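Local coordinates for protein YohF (Salmonella typhimurium, PDB 6WON) that probably acts as an acetoin dehydrogenase, an oxidoreductase of the short-chain dehydrogenase/reductase family, at residues H160-G163 with G164-K167; E172-H176 with H177-N181; A220-V223 with A224-S228. One frame throughout, in Å; residues are numbered along the deposited sequence.

Contact 1: residues H160-G163 with G164-K167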
ATOM      1  N   HIS B 160       7.549   2.439  10.774  1.00 23.31           N
ATOM      2  CA  HIS B 160       6.949   3.276   9.734  1.00 21.32           C
ATOM      3  C   HIS B 160       7.843   4.462   9.408  1.00 19.92           C
ATOM      4  O   HIS B 160       8.052   4.792   8.234  1.00 22.23           O
ATOM      5  CB  HIS B 160       5.570   3.780  10.179  1.00 19.02           C
ATOM      6  CG  HIS B 160       4.453   2.816   9.917  1.00 19.75           C
ATOM      7  ND1 HIS B 160       4.349   1.602  10.566  1.00 19.11           N
ATOM      8  CD2 HIS B 160       3.384   2.893   9.086  1.00 17.52           C
ATOM      9  CE1 HIS B 160       3.265   0.974  10.143  1.00 20.08           C
ATOM     10  NE2 HIS B 160       2.663   1.736   9.246  1.00 19.10           N
ATOM     11  N   ALA B 161       8.338   5.144  10.445  1.00 20.25           N
ATOM     12  CA  ALA B 161       9.288   6.240  10.254  1.00 18.64           C
ATOM     13  C   ALA B 161      10.479   5.797   9.423  1.00 19.55           C
ATOM     14  O   ALA B 161      10.892   6.488   8.486  1.00 19.90           O
ATOM     15  CB  ALA B 161       9.773   6.764  11.610  1.00 16.94           C
ATOM     16  N   LEU B 162      11.069   4.648   9.766  1.00 23.01           N
ATOM     17  CA  LEU B 162      12.258   4.216   9.038  1.00 25.29           C
ATOM     18  C   LEU B 162      11.914   3.894   7.590  1.00 25.90           C
ATOM     19  O   LEU B 162      12.735   4.106   6.687  1.00 25.58           O
ATOM     20  CB  LEU B 162      12.904   3.014   9.741  1.00 26.73           C
ATOM     21  CG  LEU B 162      14.250   2.498   9.205  1.00 26.92           C
ATOM     22  CD1 LEU B 162      15.207   3.634   8.846  1.00 23.08           C
ATOM     23  CD2 LEU B 162      14.902   1.560  10.220  1.00 28.95           C
ATOM     24  N   GLY B 163      10.692   3.417   7.343  1.00 24.90           N
ATOM     25  CA  GLY B 163      10.257   3.217   5.972  1.00 24.55           C
ATOM     26  C   GLY B 163      10.178   4.522   5.201  1.00 22.04           C
ATOM     27  O   GLY B 163      10.623   4.604   4.054  1.00 21.70           O
ATOM     28  N   GLY B 164       9.631   5.570   5.829  1.00 21.93           N
ATOM     29  CA  GLY B 164       9.596   6.868   5.172  1.00 23.50           C
ATOM     30  C   GLY B 164      10.982   7.406   4.875  1.00 22.35           C
ATOM     31  O   GLY B 164      11.240   7.928   3.783  1.00 26.35           O
ATOM     32  N   LEU B 165      11.893   7.288   5.839  1.00 20.57           N
ATOM     33  CA  LEU B 165      13.258   7.754   5.628  1.00 23.90           C
ATOM     34  C   LEU B 165      13.918   6.999   4.482  1.00 25.13           C
ATOM     35  O   LEU B 165      14.655   7.585   3.678  1.00 26.81           O
ATOM     36  CB  LEU B 165      14.063   7.591   6.920  1.00 22.67           C
ATOM     37  CG  LEU B 165      15.560   7.888   6.814  1.00 23.23           C
ATOM     38  CD1 LEU B 165      15.795   9.371   6.494  1.00 20.30           C
ATOM     39  CD2 LEU B 165      16.266   7.460   8.099  1.00 24.34           C
ATOM     40  N   THR B 166      13.657   5.693   4.390  1.00 26.42           N
ATOM     41  CA  THR B 166      14.187   4.893   3.291  1.00 24.04           C
ATOM     42  C   THR B 166      13.813   5.499   1.938  1.00 22.29           C
ATOM     43  O   THR B 166      14.663   5.647   1.053  1.00 20.18           O
ATOM     44  CB  THR B 166      13.671   3.455   3.402  1.00 23.31           C
ATOM     45  OG1 THR B 166      14.102   2.873   4.643  1.00 24.73           O
ATOM     46  CG2 THR B 166      14.206   2.608   2.264  1.00 22.70           C
ATOM     47  N   LYS B 167      12.535   5.850   1.763  1.00 20.86           N
ATOM     48  CA  LYS B 167      12.089   6.446   0.504  1.00 20.04           C
ATOM     49  C   LYS B 167      12.758   7.794   0.269  1.00 24.08           C
ATOM     50  O   LYS B 167      13.138   8.120  -0.864  1.00 25.95           O
ATOM     51  CB  LYS B 167      10.566   6.623   0.500  1.00 21.08           C
ATOM     52  CG  LYS B 167       9.752   5.341   0.683  1.00 24.59           C
ATOM     53  CD  LYS B 167       8.282   5.652   0.953  1.00 25.95           C
ATOM     54  CE  LYS B 167       7.504   4.377   1.323  1.00 25.02           C
ATOM     55  NZ  LYS B 167       6.069   4.683   1.596  1.00 25.19           N
TER

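Contact 2: residues E172-H176 with H177-N181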
ATOM      1  N   GLU B 172      16.954  11.202  -2.489  1.00 27.91           N
ATOM      2  CA  GLU B 172      17.980  12.233  -2.327  1.00 30.21           C
ATOM      3  C   GLU B 172      19.391  11.746  -2.636  1.00 32.20           C
ATOM      4  O   GLU B 172      20.257  12.570  -2.949  1.00 34.00           O
ATOM      5  CB  GLU B 172      17.961  12.815  -0.903  1.00 30.88           C
ATOM      6  CG  GLU B 172      16.952  13.944  -0.718  1.00 34.80           C
ATOM      7  CD  GLU B 172      17.083  14.707   0.610  1.00 33.31           C
ATOM      8  OE1 GLU B 172      18.139  15.319   0.892  1.00 32.75           O
ATOM      9  OE2 GLU B 172      16.102  14.697   1.369  1.00 33.68           O
ATOM     10  N   LEU B 173      19.660  10.444  -2.547  1.00 30.19           N
ATOM     11  CA  LEU B 173      21.004   9.939  -2.782  1.00 30.47           C
ATOM     12  C   LEU B 173      21.174   9.291  -4.151  1.00 28.44           C
ATOM     13  O   LEU B 173      22.280   8.856  -4.471  1.00 28.71           O
ATOM     14  CB  LEU B 173      21.391   8.943  -1.680  1.00 30.96           C
ATOM     15  CG  LEU B 173      21.328   9.498  -0.252  1.00 29.26           C
ATOM     16  CD1 LEU B 173      21.577   8.402   0.772  1.00 26.72           C
ATOM     17  CD2 LEU B 173      22.328  10.643  -0.072  1.00 27.27           C
ATOM     18  N   ILE B 174      20.122   9.237  -4.973  1.00 29.44           N
ATOM     19  CA  ILE B 174      20.232   8.545  -6.255  1.00 29.95           C
ATOM     20  C   ILE B 174      21.280   9.207  -7.142  1.00 29.61           C
ATOM     21  O   ILE B 174      21.998   8.521  -7.880  1.00 31.31           O
ATOM     22  CB  ILE B 174      18.849   8.451  -6.946  1.00 33.42           C
ATOM     23  CG1 ILE B 174      18.885   7.436  -8.097  1.00 36.16           C
ATOM     24  CG2 ILE B 174      18.365   9.799  -7.466  1.00 30.36           C
ATOM     25  CD1 ILE B 174      19.289   6.044  -7.668  1.00 38.12           C
ATOM     26  N   GLU B 175      21.438  10.531  -7.051  1.00 30.15           N
ATOM     27  CA  GLU B 175      22.405  11.208  -7.905  1.00 33.81           C
ATOM     28  C   GLU B 175      23.836  10.771  -7.612  1.00 34.10           C
ATOM     29  O   GLU B 175      24.698  10.904  -8.484  1.00 36.53           O
ATOM     30  CB  GLU B 175      22.275  12.725  -7.759  1.00 37.92           C
ATOM     31  CG  GLU B 175      22.847  13.278  -6.455  1.00 43.65           C
ATOM     32  CD  GLU B 175      23.077  14.788  -6.488  1.00 50.29           C
ATOM     33  OE1 GLU B 175      22.233  15.531  -5.950  1.00 50.30           O
ATOM     34  OE2 GLU B 175      24.112  15.230  -7.046  1.00 54.54           O
ATOM     35  N   HIS B 176      24.107  10.249  -6.415  1.00 32.30           N
ATOM     36  CA  HIS B 176      25.424   9.723  -6.075  1.00 32.25           C
ATOM     37  C   HIS B 176      25.528   8.221  -6.313  1.00 32.88           C
ATOM     38  O   HIS B 176      26.478   7.592  -5.836  1.00 33.01           O
ATOM     39  CB  HIS B 176      25.762  10.047  -4.620  1.00 34.02           C
ATOM     40  CG  HIS B 176      25.516  11.476  -4.246  1.00 37.42           C
ATOM     41  ND1 HIS B 176      26.239  12.519  -4.779  1.00 38.90           N
ATOM     42  CD2 HIS B 176      24.621  12.035  -3.393  1.00 38.74           C
ATOM     43  CE1 HIS B 176      25.805  13.660  -4.269  1.00 40.91           C
ATOM     44  NE2 HIS B 176      24.827  13.393  -3.420  1.00 38.32           N
ATOM     45  N   HIS B 177      24.569   7.639  -7.033  1.00 30.33           N
ATOM     46  CA  HIS B 177      24.545   6.205  -7.303  1.00 31.80           C
ATOM     47  C   HIS B 177      24.519   5.399  -6.004  1.00 31.43           C
ATOM     48  O   HIS B 177      25.134   4.333  -5.893  1.00 29.82           O
ATOM     49  CB  HIS B 177      25.713   5.803  -8.200  1.00 35.69           C
ATOM     50  CG  HIS B 177      25.799   6.619  -9.453  1.00 41.79           C
ATOM     51  ND1 HIS B 177      24.964   6.413 -10.532  1.00 43.76           N
ATOM     52  CD2 HIS B 177      26.595   7.665  -9.785  1.00 43.39           C
ATOM     53  CE1 HIS B 177      25.252   7.287 -11.482  1.00 44.78           C
ATOM     54  NE2 HIS B 177      26.240   8.055 -11.057  1.00 44.70           N
ATOM     55  N   ILE B 178      23.788   5.918  -5.018  1.00 26.82           N
ATOM     56  CA  ILE B 178      23.513   5.219  -3.766  1.00 26.13           C
ATOM     57  C   ILE B 178      22.080   4.698  -3.829  1.00 25.01           C
ATOM     58  O   ILE B 178      21.125   5.481  -3.933  1.00 24.20           O
ATOM     59  CB  ILE B 178      23.714   6.140  -2.550  1.00 27.06           C
ATOM     60  CG1 ILE B 178      25.179   6.587  -2.444  1.00 27.25           C
ATOM     61  CG2 ILE B 178      23.289   5.431  -1.272  1.00 27.83           C
ATOM     62  CD1 ILE B 178      25.398   7.801  -1.540  1.00 26.99           C
ATOM     63  N   LEU B 179      21.920   3.381  -3.779  1.00 26.90           N
ATOM     64  CA  LEU B 179      20.595   2.768  -3.801  1.00 26.62           C
ATOM     65  C   LEU B 179      20.202   2.437  -2.369  1.00 26.01           C
ATOM     66  O   LEU B 179      21.020   1.910  -1.608  1.00 23.87           O
ATOM     67  CB  LEU B 179      20.580   1.511  -4.671  1.00 21.75           C
ATOM     68  CG  LEU B 179      21.262   1.603  -6.047  1.00 25.25           C
ATOM     69  CD1 LEU B 179      21.087   0.302  -6.852  1.00 23.45           C
ATOM     70  CD2 LEU B 179      20.747   2.794  -6.854  1.00 24.04           C
ATOM     71  N   VAL B 180      18.964   2.767  -1.997  1.00 23.66           N
ATOM     72  CA  VAL B 180      18.512   2.645  -0.613  1.00 24.22           C
ATOM     73  C   VAL B 180      17.198   1.880  -0.584  1.00 25.45           C
ATOM     74  O   VAL B 180      16.203   2.314  -1.187  1.00 22.64           O
ATOM     75  CB  VAL B 180      18.346   4.015   0.057  1.00 22.21           C
ATOM     76  CG1 VAL B 180      17.997   3.844   1.540  1.00 19.67           C
ATOM     77  CG2 VAL B 180      19.625   4.820  -0.109  1.00 23.62           C
ATOM     78  N   ASN B 181      17.181   0.766   0.141  1.00 23.78           N
ATOM     79  CA  ASN B 181      15.979  -0.046   0.241  1.00 25.42           C
ATOM     80  C   ASN B 181      15.800  -0.496   1.679  1.00 25.60           C
ATOM     81  O   ASN B 181      16.746  -0.503   2.470  1.00 22.61           O
ATOM     82  CB  ASN B 181      16.055  -1.274  -0.669  1.00 23.68           C
ATOM     83  CG  ASN B 181      16.098  -0.903  -2.140  1.00 23.93           C
ATOM     84  OD1 ASN B 181      15.064  -0.584  -2.734  1.00 25.27           O
ATOM     85  ND2 ASN B 181      17.287  -0.960  -2.738  1.00 19.78           N
TER

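Contact 3: residues A220-V223 with A224-S228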
ATOM      1  N   ALA B 220      19.200 -12.589   5.375  1.00 21.76           N
ATOM      2  CA  ALA B 220      20.532 -12.263   4.868  1.00 22.62           C
ATOM      3  C   ALA B 220      20.636 -12.485   3.360  1.00 21.84           C
ATOM      4  O   ALA B 220      21.262 -11.691   2.652  1.00 21.82           O
ATOM      5  CB  ALA B 220      21.581 -13.090   5.614  1.00 20.92           C
ATOM      6  N   SER B 221      20.004 -13.542   2.846  1.00 21.36           N
ATOM      7  CA  SER B 221      20.111 -13.834   1.420  1.00 22.03           C
ATOM      8  C   SER B 221      19.610 -12.670   0.569  1.00 23.00           C
ATOM      9  O   SER B 221      20.239 -12.304  -0.433  1.00 25.40           O
ATOM     10  CB  SER B 221      19.340 -15.111   1.094  1.00 22.99           C
ATOM     11  OG  SER B 221      19.474 -15.423  -0.282  1.00 24.35           O
ATOM     12  N   LEU B 222      18.488 -12.062   0.956  1.00 23.75           N
ATOM     13  CA  LEU B 222      17.976 -10.932   0.192  1.00 23.80           C
ATOM     14  C   LEU B 222      18.864  -9.708   0.362  1.00 25.10           C
ATOM     15  O   LEU B 222      19.142  -8.992  -0.609  1.00 25.08           O
ATOM     16  CB  LEU B 222      16.547 -10.606   0.613  1.00 22.12           C
ATOM     17  CG  LEU B 222      15.952  -9.436  -0.179  1.00 25.05           C
ATOM     18  CD1 LEU B 222      15.894  -9.786  -1.673  1.00 24.74           C
ATOM     19  CD2 LEU B 222      14.558  -9.024   0.340  1.00 20.84           C
ATOM     20  N   VAL B 223      19.305  -9.443   1.593  1.00 25.09           N
ATOM     21  CA  VAL B 223      20.233  -8.340   1.834  1.00 22.08           C
ATOM     22  C   VAL B 223      21.468  -8.482   0.949  1.00 20.72           C
ATOM     23  O   VAL B 223      21.932  -7.504   0.342  1.00 21.96           O
ATOM     24  CB  VAL B 223      20.611  -8.275   3.325  1.00 24.16           C
ATOM     25  CG1 VAL B 223      21.765  -7.296   3.526  1.00 21.41           C
ATOM     26  CG2 VAL B 223      19.394  -7.864   4.179  1.00 21.60           C
ATOM     27  N   ALA B 224      22.012  -9.702   0.850  1.00 18.85           N
ATOM     28  CA  ALA B 224      23.149  -9.937  -0.045  1.00 22.07           C
ATOM     29  C   ALA B 224      22.802  -9.612  -1.495  1.00 23.26           C
ATOM     30  O   ALA B 224      23.601  -8.987  -2.201  1.00 24.58           O
ATOM     31  CB  ALA B 224      23.626 -11.385   0.046  1.00 20.67           C
ATOM     32  N   TRP B 225      21.631 -10.049  -1.966  1.00 20.16           N
ATOM     33  CA  TRP B 225      21.260  -9.755  -3.348  1.00 25.51           C
ATOM     34  C   TRP B 225      21.207  -8.251  -3.593  1.00 25.71           C
ATOM     35  O   TRP B 225      21.681  -7.771  -4.628  1.00 27.44           O
ATOM     36  CB  TRP B 225      19.919 -10.400  -3.715  1.00 26.18           C
ATOM     37  CG  TRP B 225      19.534 -10.027  -5.131  1.00 31.09           C
ATOM     38  CD1 TRP B 225      20.008 -10.593  -6.290  1.00 29.71           C
ATOM     39  CD2 TRP B 225      18.654  -8.967  -5.538  1.00 29.04           C
ATOM     40  NE1 TRP B 225      19.453  -9.969  -7.379  1.00 27.74           N
ATOM     41  CE2 TRP B 225      18.630  -8.962  -6.948  1.00 26.54           C
ATOM     42  CE3 TRP B 225      17.882  -8.027  -4.847  1.00 27.29           C
ATOM     43  CZ2 TRP B 225      17.863  -8.061  -7.678  1.00 23.16           C
ATOM     44  CZ3 TRP B 225      17.117  -7.129  -5.580  1.00 25.52           C
ATOM     45  CH2 TRP B 225      17.115  -7.154  -6.978  1.00 23.68           C
ATOM     46  N   LEU B 226      20.654  -7.492  -2.643  1.00 23.31           N
ATOM     47  CA  LEU B 226      20.589  -6.038  -2.766  1.00 21.61           C
ATOM     48  C   LEU B 226      21.968  -5.388  -2.830  1.00 25.71           C
ATOM     49  O   LEU B 226      22.087  -4.257  -3.317  1.00 27.36           O
ATOM     50  CB  LEU B 226      19.801  -5.455  -1.599  1.00 20.88           C
ATOM     51  CG  LEU B 226      18.283  -5.677  -1.668  1.00 22.63           C
ATOM     52  CD1 LEU B 226      17.632  -5.303  -0.362  1.00 22.01           C
ATOM     53  CD2 LEU B 226      17.666  -4.875  -2.816  1.00 22.66           C
ATOM     54  N   CYS B 227      23.006  -6.063  -2.346  1.00 25.68           N
ATOM     55  CA  CYS B 227      24.368  -5.557  -2.458  1.00 27.56           C
ATOM     56  C   CYS B 227      25.074  -6.032  -3.718  1.00 31.70           C
ATOM     57  O   CYS B 227      26.239  -5.674  -3.929  1.00 34.08           O
ATOM     58  CB  CYS B 227      25.191  -5.961  -1.224  1.00 26.42           C
ATOM     59  SG  CYS B 227      24.496  -5.339   0.314  1.00 28.48           S
ATOM     60  N   SER B 228      24.405  -6.818  -4.556  1.00 34.35           N
ATOM     61  CA  SER B 228      25.018  -7.396  -5.740  1.00 35.75           C
ATOM     62  C   SER B 228      24.764  -6.525  -6.972  1.00 31.04           C
ATOM     63  O   SER B 228      23.905  -5.639  -6.974  1.00 26.42           O
ATOM     64  CB  SER B 228      24.479  -8.806  -5.964  1.00 34.53           C
ATOM     65  OG  SER B 228      23.246  -8.718  -6.642  1.00 31.37           O
TER

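Contact 1: residues H160-G163 with G164-K167
Thr166 folds its hydroxyl back onto the carbonyl of Leu162, one turn earlier in the same helix. OG1 donates to Leu162 O at 2.8 Å. The torsion explains this: chi1 of -61° sets OG1 beside the backbone N and turns CG2 anti to that N. Leu162 O also accepts the helical bond from Thr166 N at 2.9 Å. The two donors reach it from opposite faces of the carbonyl plane, so two bonds from one residue grip this oxygen.

Elsewhere on the helix, Leu162 and Leu165 both have CG anti to the backbone N (chi1 -174° and 173°). Their branches cross at an angle, with Leu162 CD1 meeting Leu165 CD2 at 4.0 Å. The leucines pack on helix 103-131, Leu165 also on Phe98 of the second subunit. Backbone bonds from Leu165 N to Ala161 O (2.9 Å) and from Gly164 N to His160 O (3.0 Å) continue the helix.

The extended chain of Lys167 passes alongside the carbonyl of Gly163, CG lying 3.6 Å from Gly163 O. Its NZ bonds to His146 O and to His160 NE2, both of the second subunit; the reciprocal bond is made as well, while His160 ND1 bonds to Thr156 O.

Helix 153-173 joins strands 135-140 and 178-185 in a beta-alpha-beta unit of the Rossmann-type fold, and its outer side packs against the second subunit. The Thr166 hydroxyl, donating to Leu162 O and bonded to Asn139 ND2, ties the helix to strand 135-140. A proton on ND1 of His160 is consistent with its carbonyl partner, leaving NE2 to accept from the lysine.

Contact 2: residues E172-H176 with H177-N181
Leu173 and Ile178 meet side chain to side chain at the turn between helix 153-173 and strand 178-185, CB to CB at 3.7 Å. In Ile178, with CG1 beside the backbone N (chi1 -63°) and the chain extended beyond it, CD1 comes to 3.8 Å from His176 CB. Further along, Leu173 CD1 touches Val180 CG2 at 4.2 Å. Separately, Ile174 CD1 reaches Leu179 CD2 at 3.7 Å.

The backbone sets these pairs up. His177 N donates to Ile174 O at 2.8 Å, arriving well above the carbonyl plane. Ile178 N makes a weak 3.3 Å bond to Leu173 O. His177 has left-handed backbone angles (58°/37°). Together these are the marks of a Schellman motif, including its apolar contact between the residues at the two ends of the outer bond. Here it reverses the chain between the helix and the second strand of a beta-alpha-beta unit in the Rossmann-type fold.

Further out, backbone bonds tie Leu179 to Gly135 and Ile137 of the neighbouring strand, and Val180 to Gly236. Ile178 rests on Met128 and Ile129 of helix 103-131. Leu173 touches Phe98 of the second subunit, and Ile174 packs on Ile210 of the third.

Contact 3: residues A220-V223 with A224-S228
Successive backbone bonds run four residues back, from Ala224 N to Ala220 O (2.8 Å), Trp225 N to Ser221 O and Leu226 N to Leu222 O (2.9 Å), before a weak one from Cys227 N to Val223 O, whose donor also bonds three residues back to Ala224 O.

Leu222 and Trp225 carry the side-chain contact. Leu222 CD1 approaches Trp225 CE3 obliquely at 4.1 Å. With chi1 at 177°, the indole swings beside the tryptophan's own carbonyl carbon, and its far end leads away from the first turn. Leu226 instead turns CG beside its backbone N (chi1 -74°), and CG lies 3.6 Å from Leu222 O. Ser228 OG closes back on Trp225 O at 2.7 Å, in the carbonyl plane on a lone pair. Ser228 N bonds to the same oxygen, which is therefore held twice.

The indole belongs to a subunit interface. Its NE1 bonds to Ser221 OG of the third subunit, the reverse bond is also made, and the two Trp225 rings meet at about 35°. Within the chain, Leu222, Val223 and Leu226 lie on Val183 of strand 178-185, Leu222 and Leu226 also touch Leu239 of strand 238-241, and Ala220 and Ala224 pack on helix 15-27.

In the fold
All three contacts are local and closed within continuous chain, so none encloses a long loop; they follow in series, without nesting or crossing. Contact 1 lies within helix 153-173. Contact 2 closes the turn from that helix into strand 178-185. They touch where Thr166 CG2 meets Asn181 C at 3.5 Å, helix against strand. The chain then reaches helix 216-226 and contact 3, about 17 Å from contact 2 between centres. Asn181 ND2 and Leu226 CD2 touch at 3.9 Å. Contacts 1 and 3 do not touch: they belong to helices on opposite faces of the parallel sheet, with strand 178-185 between them. Contacts 1 and 2 both meet the second subunit.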